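Local atomic coordinates of polyphosphate kinase (Porphyromonas gingivalis, PDB entry 2O8R), a protein that probably catalyses the reversible transfer of the terminal phosphate of ATP onto a growing polyphosphate chain, with magnesium as cofactor. Residues A519-V531 with V551-V563. The protein carries 3 engineered substitutions. Residues are numbered along the deposited sequence; the frame is centred on the assembly and turned at random.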
ATOM      1  N   ALA A 519     -13.074  32.830  24.401  1.00 61.14           N
ATOM      2  CA  ALA A 519     -13.046  31.916  25.536  1.00 48.41           C
ATOM      3  C   ALA A 519     -11.651  31.788  26.121  1.00 48.81           C
ATOM      4  O   ALA A 519     -11.486  31.900  27.335  1.00 57.54           O
ATOM      5  CB  ALA A 519     -13.596  30.550  25.146  1.00 62.82           C
ATOM      6  N   ILE A 520     -10.654  31.577  25.256  1.00 47.08           N
ATOM      7  CA  ILE A 520      -9.250  31.522  25.681  1.00 51.87           C
ATOM      8  C   ILE A 520      -8.814  32.813  26.400  1.00 65.24           C
ATOM      9  O   ILE A 520      -8.216  32.747  27.484  1.00 59.30           O
ATOM     10  CB  ILE A 520      -8.308  31.197  24.511  1.00 47.63           C
ATOM     11  CG1 ILE A 520      -8.504  29.750  24.066  1.00 58.58           C
ATOM     12  CG2 ILE A 520      -6.867  31.349  24.917  1.00 29.49           C
ATOM     13  CD1 ILE A 520      -7.808  29.424  22.762  1.00 39.07           C
ATOM     14  N   THR A 521      -9.148  33.970  25.817  1.00 60.93           N
ATOM     15  CA  THR A 521      -8.900  35.277  26.445  1.00 65.05           C
ATOM     16  C   THR A 521      -9.608  35.435  27.808  1.00 75.22           C
ATOM     17  O   THR A 521      -8.993  35.825  28.801  1.00 60.83           O
ATOM     18  CB  THR A 521      -9.301  36.435  25.517  1.00 57.62           C
ATOM     19  OG1 THR A 521      -8.418  36.469  24.391  1.00 69.74           O
ATOM     20  CG2 THR A 521      -9.197  37.768  26.242  1.00 69.39           C
ATOM     21  N   ASN A 522     -10.896  35.118  27.853  1.00 69.68           N
ATOM     22  CA  ASN A 522     -11.648  35.192  29.097  1.00 68.25           C
ATOM     23  C   ASN A 522     -11.050  34.337  30.203  1.00 64.63           C
ATOM     24  O   ASN A 522     -10.824  34.828  31.308  1.00 75.14           O
ATOM     25  CB  ASN A 522     -13.099  34.796  28.860  1.00 68.29           C
ATOM     26  CG  ASN A 522     -13.761  35.647  27.808  1.00 77.12           C
ATOM     27  OD1 ASN A 522     -13.351  36.786  27.562  1.00 77.30           O
ATOM     28  ND2 ASN A 522     -14.778  35.092  27.159  1.00 74.73           N
ATOM     29  N   LEU A 523     -10.799  33.067  29.887  1.00 64.68           N
ATOM     30  CA  LEU A 523     -10.179  32.116  30.812  1.00 61.16           C
ATOM     31  C   LEU A 523      -8.835  32.606  31.384  1.00 69.77           C
ATOM     32  O   LEU A 523      -8.604  32.504  32.594  1.00 73.59           O
ATOM     33  CB  LEU A 523      -9.989  30.758  30.128  1.00 49.40           C
ATOM     34  CG  LEU A 523     -11.218  29.907  29.801  1.00 57.10           C
ATOM     35  CD1 LEU A 523     -10.942  28.960  28.632  1.00 63.73           C
ATOM     36  CD2 LEU A 523     -11.689  29.117  31.014  1.00 40.31           C
ATOM     37  N   ILE A 524      -7.958  33.134  30.525  1.00 53.61           N
ATOM     38  CA  ILE A 524      -6.666  33.644  30.982  1.00 62.34           C
ATOM     39  C   ILE A 524      -6.850  34.886  31.839  1.00 64.84           C
ATOM     40  O   ILE A 524      -6.218  35.026  32.892  1.00 64.87           O
ATOM     41  CB  ILE A 524      -5.720  33.992  29.818  1.00 65.53           C
ATOM     42  CG1 ILE A 524      -5.343  32.726  29.043  1.00 70.59           C
ATOM     43  CG2 ILE A 524      -4.467  34.670  30.357  1.00 48.09           C
ATOM     44  CD1 ILE A 524      -4.609  32.982  27.737  1.00 55.48           C
ATOM     45  N   GLU A 525      -7.722  35.779  31.371  1.00 59.01           N
ATOM     46  CA  GLU A 525      -8.032  37.006  32.078  1.00 49.86           C
ATOM     47  C   GLU A 525      -8.553  36.724  33.483  1.00 67.18           C
ATOM     48  O   GLU A 525      -8.136  37.369  34.446  1.00 68.92           O
ATOM     49  CB  GLU A 525      -9.057  37.836  31.315  1.00 43.67           C
ATOM     50  CG  GLU A 525      -8.493  38.689  30.203  1.00 69.36           C
ATOM     51  CD  GLU A 525      -7.385  39.621  30.651  1.00 84.15           C
ATOM     52  OE1 GLU A 525      -7.299  39.970  31.850  1.00 89.90           O
ATOM     53  OE2 GLU A 525      -6.597  40.024  29.778  1.00 97.13           O
ATOM     54  N   ARG A 526      -9.452  35.749  33.595  1.00 62.12           N
ATOM     55  CA  ARG A 526     -10.028  35.384  34.882  1.00 56.32           C
ATOM     56  C   ARG A 526      -8.970  35.035  35.923  1.00 61.64           C
ATOM     57  O   ARG A 526      -9.137  35.344  37.108  1.00 62.58           O
ATOM     58  CB  ARG A 526     -11.016  34.239  34.727  1.00 49.63           C
ATOM     59  CG  ARG A 526     -11.597  33.768  36.044  1.00 53.19           C
ATOM     60  CD  ARG A 526     -12.818  32.939  35.834  1.00 46.69           C
ATOM     61  NE  ARG A 526     -12.488  31.679  35.188  1.00 74.15           N
ATOM     62  CZ  ARG A 526     -13.331  30.665  35.064  1.00 78.27           C
ATOM     63  NH1 ARG A 526     -14.558  30.759  35.559  1.00 85.45           N
ATOM     64  NH2 ARG A 526     -12.940  29.556  34.453  1.00 74.64           N
ATOM     65  N   GLU A 527      -7.880  34.411  35.474  1.00 71.67           N
ATOM     66  CA  GLU A 527      -6.763  34.085  36.361  1.00 66.14           C
ATOM     67  C   GLU A 527      -6.046  35.353  36.768  1.00 70.54           C
ATOM     68  O   GLU A 527      -5.624  35.472  37.918  1.00 75.48           O
ATOM     69  CB  GLU A 527      -5.764  33.116  35.713  1.00 60.77           C
ATOM     70  CG  GLU A 527      -6.344  31.802  35.249  1.00 49.18           C
ATOM     71  CD  GLU A 527      -6.740  30.884  36.389  1.00 72.90           C
ATOM     72  OE1 GLU A 527      -5.954  30.770  37.360  1.00 65.89           O
ATOM     73  OE2 GLU A 527      -7.839  30.272  36.297  1.00 53.76           O
ATOM     74  N   ILE A 528      -5.911  36.298  35.833  1.00 60.60           N
ATOM     75  CA  ILE A 528      -5.263  37.575  36.155  1.00 74.30           C
ATOM     76  C   ILE A 528      -6.029  38.301  37.254  1.00 67.53           C
ATOM     77  O   ILE A 528      -5.438  38.727  38.245  1.00 70.69           O
ATOM     78  CB  ILE A 528      -5.125  38.511  34.935  1.00 74.56           C
ATOM     79  CG1 ILE A 528      -4.223  37.891  33.869  1.00 65.16           C
ATOM     80  CG2 ILE A 528      -4.586  39.878  35.373  1.00 58.73           C
ATOM     81  CD1 ILE A 528      -4.139  38.722  32.621  1.00 63.19           C
ATOM     82  N   GLU A 529      -7.345  38.405  37.070  1.00 68.34           N
ATOM     83  CA  GLU A 529      -8.246  39.025  38.041  1.00 76.59           C
ATOM     84  C   GLU A 529      -8.092  38.409  39.416  1.00 75.84           C
ATOM     85  O   GLU A 529      -7.872  39.113  40.396  1.00 89.64           O
ATOM     86  CB  GLU A 529      -9.696  38.865  37.594  1.00 80.43           C
ATOM     87  CG  GLU A 529     -10.002  39.496  36.251  1.00108.11           C
ATOM     88  CD  GLU A 529     -11.167  38.823  35.551  1.00123.12           C
ATOM     89  OE1 GLU A 529     -12.187  38.545  36.219  1.00127.79           O
ATOM     90  OE2 GLU A 529     -11.065  38.571  34.332  1.00114.33           O
ATOM     91  N   ASN A 530      -8.190  37.088  39.471  1.00 63.22           N
ATOM     92  CA  ASN A 530      -8.131  36.353  40.722  1.00 57.56           C
ATOM     93  C   ASN A 530      -6.896  36.678  41.550  1.00 63.64           C
ATOM     94  O   ASN A 530      -6.959  36.708  42.779  1.00 63.44           O
ATOM     95  CB  ASN A 530      -8.205  34.843  40.454  1.00 66.95           C
ATOM     96  CG  ASN A 530      -9.579  34.388  39.955  1.00 67.46           C
ATOM     97  OD1 ASN A 530      -9.780  33.206  39.686  1.00 81.57           O
ATOM     98  ND2 ASN A 530     -10.521  35.322  39.823  1.00 82.17           N
ATOM     99  N   VAL A 531      -5.775  36.917  40.871  1.00 62.67           N
ATOM    100  CA  VAL A 531      -4.531  37.298  41.540  1.00 71.33           C
ATOM    101  C   VAL A 531      -4.643  38.708  42.136  1.00 75.01           C
ATOM    102  O   VAL A 531      -4.099  38.994  43.206  1.00 70.15           O
ATOM    103  CB  VAL A 531      -3.323  37.210  40.584  1.00 65.66           C
ATOM    104  CG1 VAL A 531      -2.042  37.740  41.253  1.00 54.74           C
ATOM    105  CG2 VAL A 531      -3.125  35.788  40.138  1.00 58.68           C
ATOM    106  N   VAL A 551      -1.589  35.267  21.781  1.00 72.47           N
ATOM    107  CA  VAL A 551      -1.787  34.458  22.977  1.00 64.74           C
ATOM    108  C   VAL A 551      -0.515  34.446  23.820  1.00 59.99           C
ATOM    109  O   VAL A 551      -0.583  34.463  25.045  1.00 59.51           O
ATOM    110  CB  VAL A 551      -2.218  33.014  22.657  1.00 55.91           C
ATOM    111  CG1 VAL A 551      -2.820  32.393  23.874  1.00 65.32           C
ATOM    112  CG2 VAL A 551      -3.240  33.005  21.582  1.00 68.33           C
ATOM    113  N   ILE A 552       0.640  34.432  23.164  1.00 45.40           N
ATOM    114  CA  ILE A 552       1.896  34.456  23.888  1.00 53.20           C
ATOM    115  C   ILE A 552       1.990  35.752  24.695  1.00 65.38           C
ATOM    116  O   ILE A 552       2.373  35.737  25.869  1.00 63.71           O
ATOM    117  CB  ILE A 552       3.105  34.251  22.958  1.00 51.05           C
ATOM    118  CG1 ILE A 552       3.063  32.838  22.362  1.00 54.98           C
ATOM    119  CG2 ILE A 552       4.395  34.414  23.728  1.00 45.17           C
ATOM    120  CD1 ILE A 552       4.241  32.482  21.479  1.00 51.03           C
ATOM    121  N   THR A 553       1.569  36.858  24.092  1.00 63.11           N
ATOM    122  CA  THR A 553       1.616  38.152  24.770  1.00 63.65           C
ATOM    123  C   THR A 553       0.705  38.172  26.002  1.00 55.53           C
ATOM    124  O   THR A 553       1.080  38.690  27.053  1.00 67.71           O
ATOM    125  CB  THR A 553       1.277  39.322  23.811  1.00 64.49           C
ATOM    126  OG1 THR A 553       2.069  39.222  22.618  1.00 61.87           O
ATOM    127  CG2 THR A 553       1.576  40.634  24.466  1.00 41.11           C
ATOM    128  N   GLN A 554      -0.478  37.583  25.871  1.00 60.18           N
ATOM    129  CA  GLN A 554      -1.390  37.414  27.000  1.00 67.83           C
ATOM    130  C   GLN A 554      -0.739  36.599  28.121  1.00 72.59           C
ATOM    131  O   GLN A 554      -0.898  36.909  29.304  1.00 72.57           O
ATOM    132  CB  GLN A 554      -2.688  36.747  26.534  1.00 48.87           C
ATOM    133  CG  GLN A 554      -3.249  37.386  25.273  1.00 78.34           C
ATOM    134  CD  GLN A 554      -4.606  36.851  24.859  1.00 79.86           C
ATOM    135  OE1 GLN A 554      -5.277  36.157  25.620  1.00 90.84           O
ATOM    136  NE2 GLN A 554      -5.025  37.190  23.645  1.00 94.26           N
ATOM    137  N   LEU A 555       0.008  35.567  27.739  1.00 72.21           N
ATOM    138  CA  LEU A 555       0.662  34.711  28.709  1.00 74.18           C
ATOM    139  C   LEU A 555       1.715  35.496  29.466  1.00 73.34           C
ATOM    140  O   LEU A 555       1.788  35.412  30.695  1.00 72.23           O
ATOM    141  CB  LEU A 555       1.277  33.492  28.028  1.00 66.90           C
ATOM    142  CG  LEU A 555       0.292  32.526  27.375  1.00 63.02           C
ATOM    143  CD1 LEU A 555       1.044  31.498  26.539  1.00 66.39           C
ATOM    144  CD2 LEU A 555      -0.607  31.852  28.411  1.00 56.87           C
ATOM    145  N   TYR A 556       2.508  36.266  28.722  1.00 63.99           N
ATOM    146  CA  TYR A 556       3.506  37.164  29.296  1.00 62.55           C
ATOM    147  C   TYR A 556       2.867  38.145  30.277  1.00 74.60           C
ATOM    148  O   TYR A 556       3.397  38.381  31.372  1.00 67.35           O
ATOM    149  CB  TYR A 556       4.189  37.968  28.203  1.00 60.45           C
ATOM    150  CG  TYR A 556       5.254  37.240  27.416  1.00 70.07           C
ATOM    151  CD1 TYR A 556       6.187  36.424  28.049  1.00 57.57           C
ATOM    152  CD2 TYR A 556       5.354  37.402  26.031  1.00 52.28           C
ATOM    153  CE1 TYR A 556       7.181  35.773  27.321  1.00 60.67           C
ATOM    154  CE2 TYR A 556       6.349  36.772  25.305  1.00 64.96           C
ATOM    155  CZ  TYR A 556       7.248  35.958  25.953  1.00 62.72           C
ATOM    156  OH  TYR A 556       8.214  35.330  25.223  1.00 65.40           O
ATOM    157  N   ARG A 557       1.730  38.715  29.880  1.00 54.47           N
ATOM    158  CA  ARG A 557       0.991  39.601  30.765  1.00 61.88           C
ATOM    159  C   ARG A 557       0.448  38.874  31.994  1.00 70.67           C
ATOM    160  O   ARG A 557       0.408  39.449  33.082  1.00 91.38           O
ATOM    161  CB  ARG A 557      -0.143  40.305  30.032  1.00 49.60           C
ATOM    162  CG  ARG A 557       0.289  41.361  29.021  1.00 61.63           C
ATOM    163  CD  ARG A 557      -0.910  41.872  28.224  1.00 67.77           C
ATOM    164  NE  ARG A 557      -2.130  41.797  29.030  1.00 95.78           N
ATOM    165  CZ  ARG A 557      -3.232  41.121  28.699  1.00108.83           C
ATOM    166  NH1 ARG A 557      -3.315  40.466  27.542  1.00102.39           N
ATOM    167  NH2 ARG A 557      -4.264  41.120  29.532  1.00 94.69           N
ATOM    168  N   ALA A 558       0.041  37.618  31.830  1.00 71.32           N
ATOM    169  CA  ALA A 558      -0.427  36.829  32.966  1.00 62.72           C
ATOM    170  C   ALA A 558       0.726  36.595  33.929  1.00 62.75           C
ATOM    171  O   ALA A 558       0.569  36.749  35.134  1.00 73.06           O
ATOM    172  CB  ALA A 558      -1.025  35.518  32.506  1.00 44.78           C
ATOM    173  N   SER A 559       1.893  36.262  33.388  1.00 60.33           N
ATOM    174  CA  SER A 559       3.097  36.079  34.197  1.00 67.91           C
ATOM    175  C   SER A 559       3.417  37.349  34.982  1.00 72.59           C
ATOM    176  O   SER A 559       3.497  37.323  36.219  1.00 60.17           O
ATOM    177  CB  SER A 559       4.282  35.700  33.308  1.00 71.76           C
ATOM    178  OG  SER A 559       5.453  35.487  34.074  1.00 66.25           O
ATOM    179  N   GLU A 560       3.577  38.453  34.248  1.00 65.91           N
ATOM    180  CA  GLU A 560       3.769  39.788  34.818  1.00 53.41           C
ATOM    181  C   GLU A 560       2.779  40.085  35.940  1.00 60.69           C
ATOM    182  O   GLU A 560       3.154  40.657  36.960  1.00 69.25           O
ATOM    183  CB  GLU A 560       3.627  40.851  33.722  1.00 52.27           C
ATOM    184  CG  GLU A 560       4.849  41.000  32.816  1.00 45.98           C
ATOM    185  CD  GLU A 560       4.586  41.841  31.585  1.00 62.54           C
ATOM    186  OE1 GLU A 560       3.403  42.013  31.217  1.00 80.13           O
ATOM    187  OE2 GLU A 560       5.564  42.335  30.974  1.00 83.05           O
ATOM    188  N   ALA A 561       1.525  39.669  35.750  1.00 55.88           N
ATOM    189  CA  ALA A 561       0.453  39.887  36.722  1.00 50.89           C
ATOM    190  C   ALA A 561       0.505  38.957  37.929  1.00 59.93           C
ATOM    191  O   ALA A 561      -0.407  38.971  38.743  1.00 51.06           O
ATOM    192  CB  ALA A 561      -0.892  39.735  36.049  1.00 45.63           C
ATOM    193  N   GLY A 562       1.539  38.127  38.031  1.00 54.51           N
ATOM    194  CA  GLY A 562       1.612  37.158  39.111  1.00 47.44           C
ATOM    195  C   GLY A 562       0.927  35.817  38.870  1.00 67.44           C
ATOM    196  O   GLY A 562       0.893  34.976  39.777  1.00 73.03           O
ATOM    197  N   VAL A 563       0.383  35.594  37.670  1.00 56.29           N
ATOM    198  CA  VAL A 563      -0.151  34.265  37.317  1.00 57.86           C
ATOM    199  C   VAL A 563       0.994  33.289  36.988  1.00 61.51           C
ATOM    200  O   VAL A 563       1.850  33.584  36.152  1.00 62.39           O
ATOM    201  CB  VAL A 563      -1.174  34.310  36.134  1.00 65.42           C
ATOM    202  CG1 VAL A 563      -1.792  32.937  35.900  1.00 40.35           C
ATOM    203  CG2 VAL A 563      -2.277  35.363  36.369  1.00 38.65           C
TER
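Glu525 and Arg557 join two neighbouring helices of the second C-terminal domain, a phospholipase D-like alpha/beta fold, by a salt bridge at one margin of a mainly apolar interface. Arg557 NH2 lies 2.6 Å from Glu525 OE2, the N-H to acceptor angle is 148°, and the oxygen receives it through its syn lone pair. OE2 lies almost in the guanidinium plane, so the acid meets the arginine at its edge, and the two planes are nearly coplanar. A bend at chi2 (-55°) turns the Glu525 carboxylate towards its partner. One turn earlier, Thr521 OG1 and Gln554 OE1 are 3.4 Å apart, a weak bond at best and an unsettled one, because Gly517 O competes for the same proton.

Inward from these polar groups, the pair illustrates how helices leading into the adjacent parallel strands 538-543 and 564-569 pack: their axes are 9.7 Å apart and nearly parallel, at 12°. Helix 549-560 is the beta-alpha-beta crossover between those strands. Ile524 is a knob in a hole formed by Val551, Gln554, Leu555 and Ala558. Its CG2 rests on Ala558 CB, while CD1 lies among Gln554 OE1, Leu555 CD2 and Val551 CG1. Beneath, Met539 on strand 538-543 touches Ile524, Leu555, Ala558 and Val563, joining the pair to the sheet.

Ile528 continues the seam, its CG2 against Ala561 CB at 3.8 Å and its CD1 3.9 Å from Arg557 NH2. There helix 549-560 ends in a Schellman motif, with Gly562 at positive phi, and the chain turns back so that Val563 packs against helix 516-532: its CG2 lies 3.7 Å from Ile528 CA and 3.9 Å from Val531 CG2.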